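Local coordinates for putative ABC transporter amino acid-binding protein (Sinorhizobium meliloti, PDB 2Q89) that binds hydroxyectoine and probably serves as the solute-binding component of an ABC transporter for ectoines, at residues A75-L80 against D203-R208; L80-E85 against K252-K257; D99-A104 against S171-S176. One frame throughout, in Å; residues are numbered along the deposited sequence.

Interaction 1: A75-L80 against D203-R208; sequences AITAGL and DGAAFR. With 6CS ((4S,5S)-5-hydroxy-2-methyl-1,4,5,6-tetrahydropyrimidine-4-carboxylic acid), chain F.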
loop_
_atom_site.group_PDB
_atom_site.type_symbol
_atom_site.label_atom_id
_atom_site.label_comp_id
_atom_site.label_asym_id
_atom_site.label_seq_id
_atom_site.Cartn_x
_atom_site.Cartn_y
_atom_site.Cartn_z
ATOM N N ALA A 75 -10.957 8.746 -3.399
ATOM C CA ALA A 75 -10.036 7.728 -3.902
ATOM C C ALA A 75 -9.139 7.196 -2.786
ATOM O O ALA A 75 -8.885 7.895 -1.805
ATOM C CB ALA A 75 -9.177 8.290 -5.042
ATOM N N ILE A 76 -8.672 5.959 -2.948
ATOM C CA ILE A 76 -7.636 5.390 -2.087
ATOM C C ILE A 76 -6.308 5.457 -2.832
ATOM O O ILE A 76 -6.172 4.890 -3.922
ATOM C CB ILE A 76 -7.953 3.923 -1.705
ATOM C CG1 ILE A 76 -9.320 3.809 -1.026
ATOM C CG2 ILE A 76 -6.839 3.340 -0.811
ATOM C CD1 ILE A 76 -9.867 2.392 -1.001
ATOM N N THR A 77 -5.343 6.170 -2.252
ATOM C CA THR A 77 -4.015 6.321 -2.844
ATOM C C THR A 77 -2.990 6.058 -1.753
ATOM O O THR A 77 -2.478 6.987 -1.138
ATOM C CB THR A 77 -3.828 7.739 -3.446
ATOM O OG1 THR A 77 -4.042 8.728 -2.430
ATOM C CG2 THR A 77 -4.914 8.050 -4.469
ATOM N N ALA A 78 -2.692 4.782 -1.516
ATOM C CA ALA A 78 -2.016 4.394 -0.284
ATOM C C ALA A 78 -1.119 3.165 -0.416
ATOM O O ALA A 78 -0.574 2.684 0.574
ATOM C CB ALA A 78 -3.060 4.176 0.815
ATOM N N GLY A 79 -0.963 2.666 -1.638
ATOM C CA GLY A 79 -0.289 1.393 -1.863
ATOM C C GLY A 79 -1.223 0.211 -1.668
ATOM O O GLY A 79 -0.771 -0.900 -1.382
ATOM N N LEU A 80 -2.528 0.444 -1.823
ATOM C CA LEU A 80 -3.525 -0.618 -1.653
ATOM C C LEU A 80 -3.474 -1.591 -2.833
ATOM O O LEU A 80 -4.077 -1.351 -3.894
ATOM C CB LEU A 80 -4.938 -0.041 -1.461
ATOM C CG LEU A 80 -6.012 -1.032 -0.991
ATOM C CD1 LEU A 80 -5.880 -1.335 0.504
ATOM C CD2 LEU A 80 -7.404 -0.510 -1.298
ATOM N N ASP A 203 -0.247 -1.729 -6.718
ATOM C CA ASP A 203 -1.460 -1.009 -6.372
ATOM C C ASP A 203 -1.954 -0.165 -7.546
ATOM O O ASP A 203 -1.352 -0.149 -8.619
ATOM C CB ASP A 203 -1.209 -0.114 -5.152
ATOM C CG ASP A 203 -0.676 1.274 -5.527
ATOM O OD1 ASP A 203 -0.071 1.435 -6.607
ATOM O OD2 ASP A 203 -0.829 2.273 -4.796
ATOM N N GLY A 204 -3.062 0.528 -7.319
ATOM C CA GLY A 204 -3.495 1.632 -8.158
ATOM C C GLY A 204 -4.239 2.610 -7.270
ATOM O O GLY A 204 -4.418 2.361 -6.077
ATOM N N ALA A 205 -4.669 3.730 -7.840
ATOM C CA ALA A 205 -5.655 4.558 -7.172
ATOM C C ALA A 205 -7.013 3.862 -7.297
ATOM O O ALA A 205 -7.428 3.461 -8.393
ATOM C CB ALA A 205 -5.691 5.942 -7.761
ATOM N N ALA A 206 -7.687 3.695 -6.167
ATOM C CA ALA A 206 -8.958 2.981 -6.136
ATOM C C ALA A 206 -10.122 3.967 -6.049
ATOM O O ALA A 206 -10.104 4.888 -5.231
ATOM C CB ALA A 206 -8.986 1.994 -4.971
ATOM N N PHE A 207 -11.124 3.771 -6.900
ATOM C CA PHE A 207 -12.300 4.638 -6.917
ATOM C C PHE A 207 -13.575 3.834 -6.663
ATOM O O PHE A 207 -13.566 2.610 -6.746
ATOM C CB PHE A 207 -12.394 5.384 -8.256
ATOM C CG PHE A 207 -11.157 6.187 -8.594
ATOM C CD1 PHE A 207 -10.066 5.587 -9.223
ATOM C CD2 PHE A 207 -11.088 7.541 -8.289
ATOM C CE1 PHE A 207 -8.931 6.324 -9.532
ATOM C CE2 PHE A 207 -9.958 8.282 -8.594
ATOM C CZ PHE A 207 -8.879 7.675 -9.219
ATOM N N ARG A 208 -14.667 4.524 -6.341
ATOM C CA ARG A 208 -15.984 3.884 -6.282
ATOM C C ARG A 208 -16.381 3.384 -7.661
ATOM O O ARG A 208 -16.072 4.025 -8.671
ATOM C CB ARG A 208 -17.044 4.860 -5.774
ATOM C CG ARG A 208 -17.378 4.711 -4.307
ATOM C CD ARG A 208 -18.281 5.807 -3.763
ATOM N NE ARG A 208 -17.512 6.833 -3.051
ATOM C CZ ARG A 208 -17.444 8.115 -3.392
ATOM N NH1 ARG A 208 -18.105 8.578 -4.444
ATOM N NH2 ARG A 208 -16.717 8.945 -2.663
HETATM O O 6CS F . -2.805 -4.334 2.010
HETATM C C 6CS F . -2.041 -3.670 1.284
HETATM O OXT 6CS F . -2.345 -3.214 0.158
HETATM C CA 6CS F . -0.600 -3.406 1.803
HETATM N N 6CS F . 0.005 -2.258 1.092
HETATM C CAI 6CS F . 0.988 -1.456 1.702
HETATM C CAA 6CS F . 1.588 -0.290 0.938
HETATM N NAG 6CS F . 1.421 -1.696 3.014
HETATM C CG2 6CS F . 0.872 -2.818 3.796
HETATM C CB 6CS F . -0.541 -3.196 3.336
HETATM O OG1 6CS F . -0.850 -4.414 4.001
HETATM O O HOH W 1 -3.997 2.760 -3.500
#

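Interaction 2: L80-E85 against K252-K257; sequences LFMKPE and KLCAAK. With 6CS ((4S,5S)-5-hydroxy-2-methyl-1,4,5,6-tetrahydropyrimidine-4-carboxylic acid), chain F.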
loop_
_atom_site.group_PDB
_atom_site.type_symbol
_atom_site.label_atom_id
_atom_site.label_comp_id
_atom_site.label_asym_id
_atom_site.label_seq_id
_atom_site.Cartn_x
_atom_site.Cartn_y
_atom_site.Cartn_z
ATOM N N LEU A 80 -2.528 0.444 -1.823
ATOM C CA LEU A 80 -3.525 -0.618 -1.653
ATOM C C LEU A 80 -3.474 -1.591 -2.833
ATOM O O LEU A 80 -4.077 -1.351 -3.894
ATOM C CB LEU A 80 -4.938 -0.041 -1.461
ATOM C CG LEU A 80 -6.012 -1.032 -0.991
ATOM C CD1 LEU A 80 -5.880 -1.335 0.504
ATOM C CD2 LEU A 80 -7.404 -0.510 -1.298
ATOM N N PHE A 81 -2.741 -2.684 -2.633
ATOM C CA PHE A 81 -2.441 -3.626 -3.703
ATOM C C PHE A 81 -3.680 -4.254 -4.331
ATOM O O PHE A 81 -4.651 -4.562 -3.635
ATOM C CB PHE A 81 -1.490 -4.712 -3.207
ATOM C CG PHE A 81 -0.136 -4.196 -2.798
ATOM C CD1 PHE A 81 0.540 -3.259 -3.586
ATOM C CD2 PHE A 81 0.481 -4.668 -1.638
ATOM C CE1 PHE A 81 1.799 -2.790 -3.217
ATOM C CE2 PHE A 81 1.747 -4.198 -1.258
ATOM C CZ PHE A 81 2.404 -3.267 -2.048
ATOM N N MET A 82 -3.628 -4.438 -5.651
ATOM C CA MET A 82 -4.728 -5.030 -6.406
ATOM C C MET A 82 -4.838 -6.518 -6.128
ATOM O O MET A 82 -3.866 -7.270 -6.277
ATOM C CB MET A 82 -4.557 -4.803 -7.911
ATOM C CG MET A 82 -4.612 -3.349 -8.345
ATOM S SD MET A 82 -4.729 -3.195 -10.132
ATOM C CE MET A 82 -3.900 -1.632 -10.401
ATOM N N LYS A 83 -6.036 -6.925 -5.720
ATOM C CA LYS A 83 -6.364 -8.318 -5.463
ATOM C C LYS A 83 -7.751 -8.555 -6.041
ATOM O O LYS A 83 -8.590 -7.654 -5.991
ATOM C CB LYS A 83 -6.402 -8.588 -3.958
ATOM C CG LYS A 83 -5.054 -8.651 -3.269
ATOM C CD LYS A 83 -5.188 -8.333 -1.775
ATOM C CE LYS A 83 -5.876 -9.451 -1.007
ATOM N NZ LYS A 83 -6.092 -9.098 0.435
ATOM N N PRO A 84 -8.011 -9.756 -6.564
ATOM C CA PRO A 84 -9.315 -10.078 -7.147
ATOM C C PRO A 84 -10.478 -9.531 -6.316
ATOM O O PRO A 84 -11.321 -8.807 -6.839
ATOM C CB PRO A 84 -9.330 -11.609 -7.127
ATOM C CG PRO A 84 -7.905 -12.002 -7.251
ATOM C CD PRO A 84 -7.086 -10.905 -6.628
ATOM N N GLU A 85 -10.489 -9.860 -5.027
ATOM C CA GLU A 85 -11.575 -9.491 -4.112
ATOM C C GLU A 85 -11.684 -7.987 -3.856
ATOM O O GLU A 85 -12.782 -7.475 -3.634
ATOM C CB GLU A 85 -11.454 -10.252 -2.784
ATOM C CG GLU A 85 -10.030 -10.426 -2.271
ATOM C CD GLU A 85 -9.356 -11.694 -2.784
ATOM O OE1 GLU A 85 -8.253 -11.589 -3.359
ATOM O OE2 GLU A 85 -9.924 -12.798 -2.609
ATOM N N LYS A 252 -4.672 -8.149 -15.341
ATOM C CA LYS A 252 -3.760 -9.235 -14.967
ATOM C C LYS A 252 -3.682 -9.412 -13.449
ATOM O O LYS A 252 -3.725 -10.535 -12.947
ATOM C CB LYS A 252 -2.358 -8.998 -15.529
ATOM C CG LYS A 252 -2.224 -9.219 -17.025
ATOM C CD LYS A 252 -0.799 -8.903 -17.477
ATOM C CE LYS A 252 -0.612 -9.137 -18.963
ATOM N NZ LYS A 252 0.824 -9.011 -19.339
ATOM N N LEU A 253 -3.578 -8.293 -12.732
ATOM C CA LEU A 253 -3.448 -8.306 -11.275
ATOM C C LEU A 253 -4.770 -8.633 -10.586
ATOM O O LEU A 253 -4.784 -9.185 -9.488
ATOM C CB LEU A 253 -2.903 -6.969 -10.774
ATOM C CG LEU A 253 -1.548 -6.513 -11.329
ATOM C CD1 LEU A 253 -1.383 -5.025 -11.121
ATOM C CD2 LEU A 253 -0.380 -7.287 -10.721
ATOM N N CYS A 254 -5.873 -8.301 -11.255
ATOM C CA CYS A 254 -7.222 -8.545 -10.751
ATOM C C CYS A 254 -7.726 -9.952 -11.080
ATOM O O CYS A 254 -8.770 -10.380 -10.576
ATOM C CB CYS A 254 -8.181 -7.498 -11.322
ATOM S SG CYS A 254 -7.951 -5.842 -10.637
ATOM N N ALA A 255 -6.982 -10.658 -11.929
ATOM C CA ALA A 255 -7.347 -12.004 -12.368
ATOM C C ALA A 255 -7.180 -13.019 -11.245
ATOM O O ALA A 255 -6.244 -12.920 -10.442
ATOM C CB ALA A 255 -6.519 -12.412 -13.578
ATOM N N ALA A 256 -8.093 -13.987 -11.195
ATOM C CA ALA A 256 -8.037 -15.060 -10.205
ATOM C C ALA A 256 -6.939 -16.070 -10.551
ATOM O O ALA A 256 -7.202 -17.110 -11.164
ATOM C CB ALA A 256 -9.393 -15.745 -10.086
ATOM N N LYS A 257 -5.706 -15.746 -10.160
ATOM C CA LYS A 257 -4.561 -16.628 -10.387
ATOM C C LYS A 257 -4.030 -17.215 -9.081
ATOM O O LYS A 257 -3.522 -16.497 -8.214
ATOM C CB LYS A 257 -3.444 -15.901 -11.146
ATOM C CG LYS A 257 -3.699 -15.772 -12.643
ATOM C CD LYS A 257 -2.445 -16.105 -13.436
ATOM C CE LYS A 257 -2.765 -16.310 -14.907
ATOM N NZ LYS A 257 -1.875 -17.337 -15.518
ATOM O OXT LYS A 257 -4.102 -18.426 -8.864
HETATM O O 6CS F . -2.805 -4.334 2.010
HETATM C C 6CS F . -2.041 -3.670 1.284
HETATM O OXT 6CS F . -2.345 -3.214 0.158
HETATM C CA 6CS F . -0.600 -3.406 1.803
HETATM N N 6CS F . 0.005 -2.258 1.092
HETATM C CAI 6CS F . 0.988 -1.456 1.702
HETATM C CAA 6CS F . 1.588 -0.290 0.938
HETATM N NAG 6CS F . 1.421 -1.696 3.014
HETATM C CG2 6CS F . 0.872 -2.818 3.796
HETATM C CB 6CS F . -0.541 -3.196 3.336
HETATM O OG1 6CS F . -0.850 -4.414 4.001
HETATM O O HOH W 2 -2.778 -9.969 -7.229
#

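Interaction 3: D99-A104 against S171-S176; sequences DAEAFA and SLPVLS. With 6CS ((4S,5S)-5-hydroxy-2-methyl-1,4,5,6-tetrahydropyrimidine-4-carboxylic acid), chain F.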
loop_
_atom_site.group_PDB
_atom_site.type_symbol
_atom_site.label_atom_id
_atom_site.label_comp_id
_atom_site.label_asym_id
_atom_site.label_seq_id
_atom_site.Cartn_x
_atom_site.Cartn_y
_atom_site.Cartn_z
ATOM N N ASP A 99 5.632 -3.738 -5.452
ATOM C CA ASP A 99 6.603 -4.186 -4.449
ATOM C C ASP A 99 6.398 -5.645 -4.049
ATOM O O ASP A 99 5.312 -6.204 -4.234
ATOM C CB ASP A 99 6.564 -3.279 -3.205
ATOM C CG ASP A 99 7.912 -3.194 -2.492
ATOM O OD1 ASP A 99 8.908 -3.787 -2.976
ATOM O OD2 ASP A 99 8.072 -2.559 -1.432
ATOM N N ALA A 100 7.450 -6.254 -3.509
ATOM C CA ALA A 100 7.355 -7.579 -2.911
ATOM C C ALA A 100 7.105 -7.411 -1.412
ATOM O O ALA A 100 6.970 -6.282 -0.940
ATOM C CB ALA A 100 8.631 -8.381 -3.177
ATOM N N GLU A 101 7.041 -8.527 -0.682
ATOM C CA GLU A 101 6.804 -8.528 0.764
ATOM C C GLU A 101 8.092 -8.830 1.530
ATOM O O GLU A 101 8.948 -9.581 1.050
ATOM C CB GLU A 101 5.734 -9.564 1.152
ATOM C CG GLU A 101 4.357 -9.366 0.527
ATOM C CD GLU A 101 3.552 -8.261 1.190
ATOM O OE1 GLU A 101 4.151 -7.372 1.836
ATOM O OE2 GLU A 101 2.310 -8.277 1.064
ATOM N N ALA A 102 8.211 -8.250 2.724
ATOM C CA ALA A 102 9.410 -8.410 3.544
ATOM C C ALA A 102 9.099 -8.735 5.002
ATOM O O ALA A 102 7.982 -8.495 5.481
ATOM C CB ALA A 102 10.288 -7.168 3.449
ATOM N N PHE A 103 10.104 -9.292 5.682
ATOM C CA PHE A 103 10.072 -9.565 7.117
ATOM C C PHE A 103 11.050 -8.660 7.859
ATOM O O PHE A 103 12.197 -8.492 7.430
ATOM C CB PHE A 103 10.476 -11.019 7.411
ATOM C CG PHE A 103 9.400 -12.038 7.126
ATOM C CD1 PHE A 103 8.080 -11.651 6.894
ATOM C CD2 PHE A 103 9.707 -13.395 7.136
ATOM C CE1 PHE A 103 7.088 -12.603 6.651
ATOM C CE2 PHE A 103 8.727 -14.355 6.891
ATOM C CZ PHE A 103 7.417 -13.959 6.646
ATOM N N ALA A 104 10.577 -8.074 8.958
ATOM C CA ALA A 104 11.439 -7.480 9.974
ATOM C C ALA A 104 11.568 -8.532 11.071
ATOM O O ALA A 104 10.569 -9.077 11.549
ATOM C CB ALA A 104 10.834 -6.188 10.521
ATOM N N SER A 171 5.749 -7.693 9.247
ATOM C CA SER A 171 5.743 -7.847 7.793
ATOM C C SER A 171 5.065 -6.694 7.046
ATOM O O SER A 171 3.882 -6.420 7.251
ATOM C CB SER A 171 5.103 -9.189 7.398
ATOM O OG SER A 171 5.244 -9.451 6.007
ATOM N N LEU A 172 5.835 -6.032 6.184
ATOM C CA LEU A 172 5.328 -5.001 5.274
ATOM C C LEU A 172 5.962 -5.242 3.900
ATOM O O LEU A 172 6.728 -6.192 3.754
ATOM C CB LEU A 172 5.679 -3.594 5.790
ATOM C CG LEU A 172 5.048 -3.030 7.070
ATOM C CD1 LEU A 172 5.609 -1.641 7.388
ATOM C CD2 LEU A 172 3.539 -2.976 6.964
ATOM N N PRO A 173 5.647 -4.422 2.891
ATOM C CA PRO A 173 6.398 -4.464 1.634
ATOM C C PRO A 173 7.873 -4.123 1.848
ATOM O O PRO A 173 8.212 -3.375 2.768
ATOM C CB PRO A 173 5.730 -3.374 0.780
ATOM C CG PRO A 173 4.380 -3.185 1.373
ATOM C CD PRO A 173 4.556 -3.427 2.841
ATOM N N VAL A 174 8.729 -4.668 0.987
ATOM C CA VAL A 174 10.182 -4.514 1.077
ATOM C C VAL A 174 10.641 -3.066 1.288
ATOM O O VAL A 174 11.469 -2.795 2.162
ATOM C CB VAL A 174 10.881 -5.123 -0.171
ATOM C CG1 VAL A 174 12.388 -4.947 -0.097
ATOM C CG2 VAL A 174 10.525 -6.604 -0.318
ATOM N N LEU A 175 10.098 -2.144 0.495
ATOM C CA LEU A 175 10.496 -0.737 0.576
ATOM C C LEU A 175 10.112 -0.095 1.909
ATOM O O LEU A 175 10.887 0.687 2.466
ATOM C CB LEU A 175 9.943 0.057 -0.612
ATOM C CG LEU A 175 10.571 -0.293 -1.969
ATOM C CD1 LEU A 175 9.722 0.246 -3.110
ATOM C CD2 LEU A 175 12.011 0.216 -2.079
ATOM N N SER A 176 8.930 -0.448 2.413
ATOM C CA SER A 176 8.445 0.008 3.718
ATOM C C SER A 176 9.325 -0.511 4.859
ATOM O O SER A 176 9.712 0.256 5.736
ATOM C CB SER A 176 7.002 -0.447 3.949
ATOM O OG SER A 176 6.146 -0.056 2.894
HETATM O O 6CS F . -2.805 -4.334 2.010
HETATM C C 6CS F . -2.041 -3.670 1.284
HETATM O OXT 6CS F . -2.345 -3.214 0.158
HETATM C CA 6CS F . -0.600 -3.406 1.803
HETATM N N 6CS F . 0.005 -2.258 1.092
HETATM C CAI 6CS F . 0.988 -1.456 1.702
HETATM C CAA 6CS F . 1.588 -0.290 0.938
HETATM N NAG 6CS F . 1.421 -1.696 3.014
HETATM C CG2 6CS F . 0.872 -2.818 3.796
HETATM C CB 6CS F . -0.541 -3.196 3.336
HETATM O OG1 6CS F . -0.850 -4.414 4.001
#

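Interaction 1: A75-L80 against D203-R208
Asp203 lays its carboxylate against the backbone of Gly79, with OD2 3.1 Å from Gly79 CA. Its CG sits between the backbone N and the carbonyl carbon (chi1 88°), a rotation that turns the group onto the 75-80 chain, while OD1 accepts a hydrogen bond from Leu97 N. Gly79 suits this bend: its phi is positive, and without a side chain it leaves room for the methyl CAA of the bound hydroxyectoine, whose ring N lies 2.9 Å from Gly79 O. Gly204 turns its carbonyl to a water molecule, which accepts hydrogen bonds from the N-H groups of Ala78 and Leu80 and lies close to the carbonyls of Ile76 and Gly204, linking the two chains beyond their last direct backbone bond. Ala205 sets CB 4.0 Å from Thr77 CG2, and its CA approaches Ile76 O at 3.3 Å as a C-H...O contact. At Ala206 the backbones form one antiparallel hydrogen-bonded pair: Ile76 N donates to Ala206 O at 2.9 Å and Ala206 N to Ile76 O at 3.0 Å. The methyl of Ala206 is small enough to tuck against Ile76, CB to CB at 3.9 Å. Phe207 brings CE2 to within 3.6 Å of Ala75 CB, meeting it obliquely, and packs edge-to-face on Phe218. Strand 206-207 runs antiparallel to 75-76, which is otherwise the outermost strand of the parallel set 53-58, 14-19, 75-76, and it also pairs with 91-92. That order, with one reversed strand added, is the class II topology of periplasmic binding proteins.

Interaction 2: L80-E85 against K252-K257
Met82 crosses Leu253 at a slant, its SD 3.9 Å from Leu253 CD1 and its CB 4.0 Å from Leu253 CB. With CG anti to the carbonyl carbon (chi1 -64°) and the chain extended beyond it, the thioether reaches the branched end of the leucine, an apolar contact to which both side chains are suited. The same SD also lies 4.2 Å from Cys254 SG, which is already tied up in a disulfide with Cys87 at the end of the short helix 84-87. The disulfide and the methionine contact lie side by side where helix 250-254 packs on the first lobe of this family 3 solute-binding fold, close to the ligand cleft. Between the chains, a water molecule donates to both Met82 O and Leu253 O, bridging two carbonyls that could not bond each other directly. Lys83 takes the N-cap position, and Pro84 follows in the first turn, where the lack of an N-H costs nothing. Its ring lies beside the last residues of helix 250-254 and the tail after it: Pro84 CA makes a C-H...O contact with Cys254 O at 3.5 Å, and Pro84 CG comes to 3.7 Å from Ala255 O. Ala256 then turns the tail through an inverse gamma turn. Phe81, the residue before Met82, touches the ligand. Its backbone N donates to carboxylate atom OXT of hydroxyectoine at 2.9 Å and 160°, its ring meets the ligand obliquely with CE2 3.5 Å from the ring N, and Phe81 O holds NH1 of Arg86, whose NH2 bonds the ligand.

Interaction 3: D99-A104 against S171-S176
At the edge of the Phe103 ring, and in its plane, lies the hydroxyl OG of Ser171, 3.7 Å from Phe103 CD1; Tyr116 meets the same ring edge-to-face. Ser171 turns OG away from its backbone N (chi1 -172°), which lets it donate to Ala102 O at 2.9 Å while also bonding the hydroxyl of Tyr116. A small hydroxyl suits this buried position between strands, satisfying a carbonyl to which Leu172 N gives a weak bond. The second flat group is the carboxylate of Asp99. Its OD2 uses the syn lone pair to accept Leu175 N at 2.8 Å and a nearly straight 168°, and its OD1 takes a weak bond from Ala100 N, which helps fix the rotation. An acid fits here because it meets an N-H in the first turn of helix 174-184, where a negative charge is probably favoured. Pro173, at the N-cap position, faces Glu101 as a non-hydrogen-bonded pair, where the lack of an N-H costs nothing, and sets CD 3.6 Å from NAG of hydroxyectoine, so its ring forms part of the pocket wall. The backbones join through Ala102 N to Leu172 O at 2.7 Å and Val174 N to Ala100 O at 3.1 Å. Val174 lays CG2 on two small methyls, 3.8 Å from Ala102 CB and slightly farther from Ala100 CB. Glu101 bends at chi2, and its OE2 bonds Thr134 OG1. In the mixed sheet of the second lobe, strand 169-173 runs between 98-106 and the parallel neighbour 127-129; Ile177 of helix 174-184 packs on Ala102 and Leu172, while helix 134-142 touches Glu101, Ser171 and Pro173.

How the interactions relate
Interactions 1 and 2 share Leu80 and belong to the first lobe, their centres about 13 Å apart; Met82 CE packs on Asp203 O at 3.4 Å. Interaction 3 lies in the second lobe, with its centre about 19 Å from that of interaction 1 and 18 Å from that of interaction 2, touching the latter where Phe81 CE2 meets Pro173 CG at 3.9 Å. Along the chain 75-85 comes first, then 99-104, 171-176, 203-208 and 252-257, so interaction 3 is nested within the loops closed by the other two: the chain crosses into the second lobe and returns. All three touch hydroxyectoine, which is therefore held in the cleft between lobes.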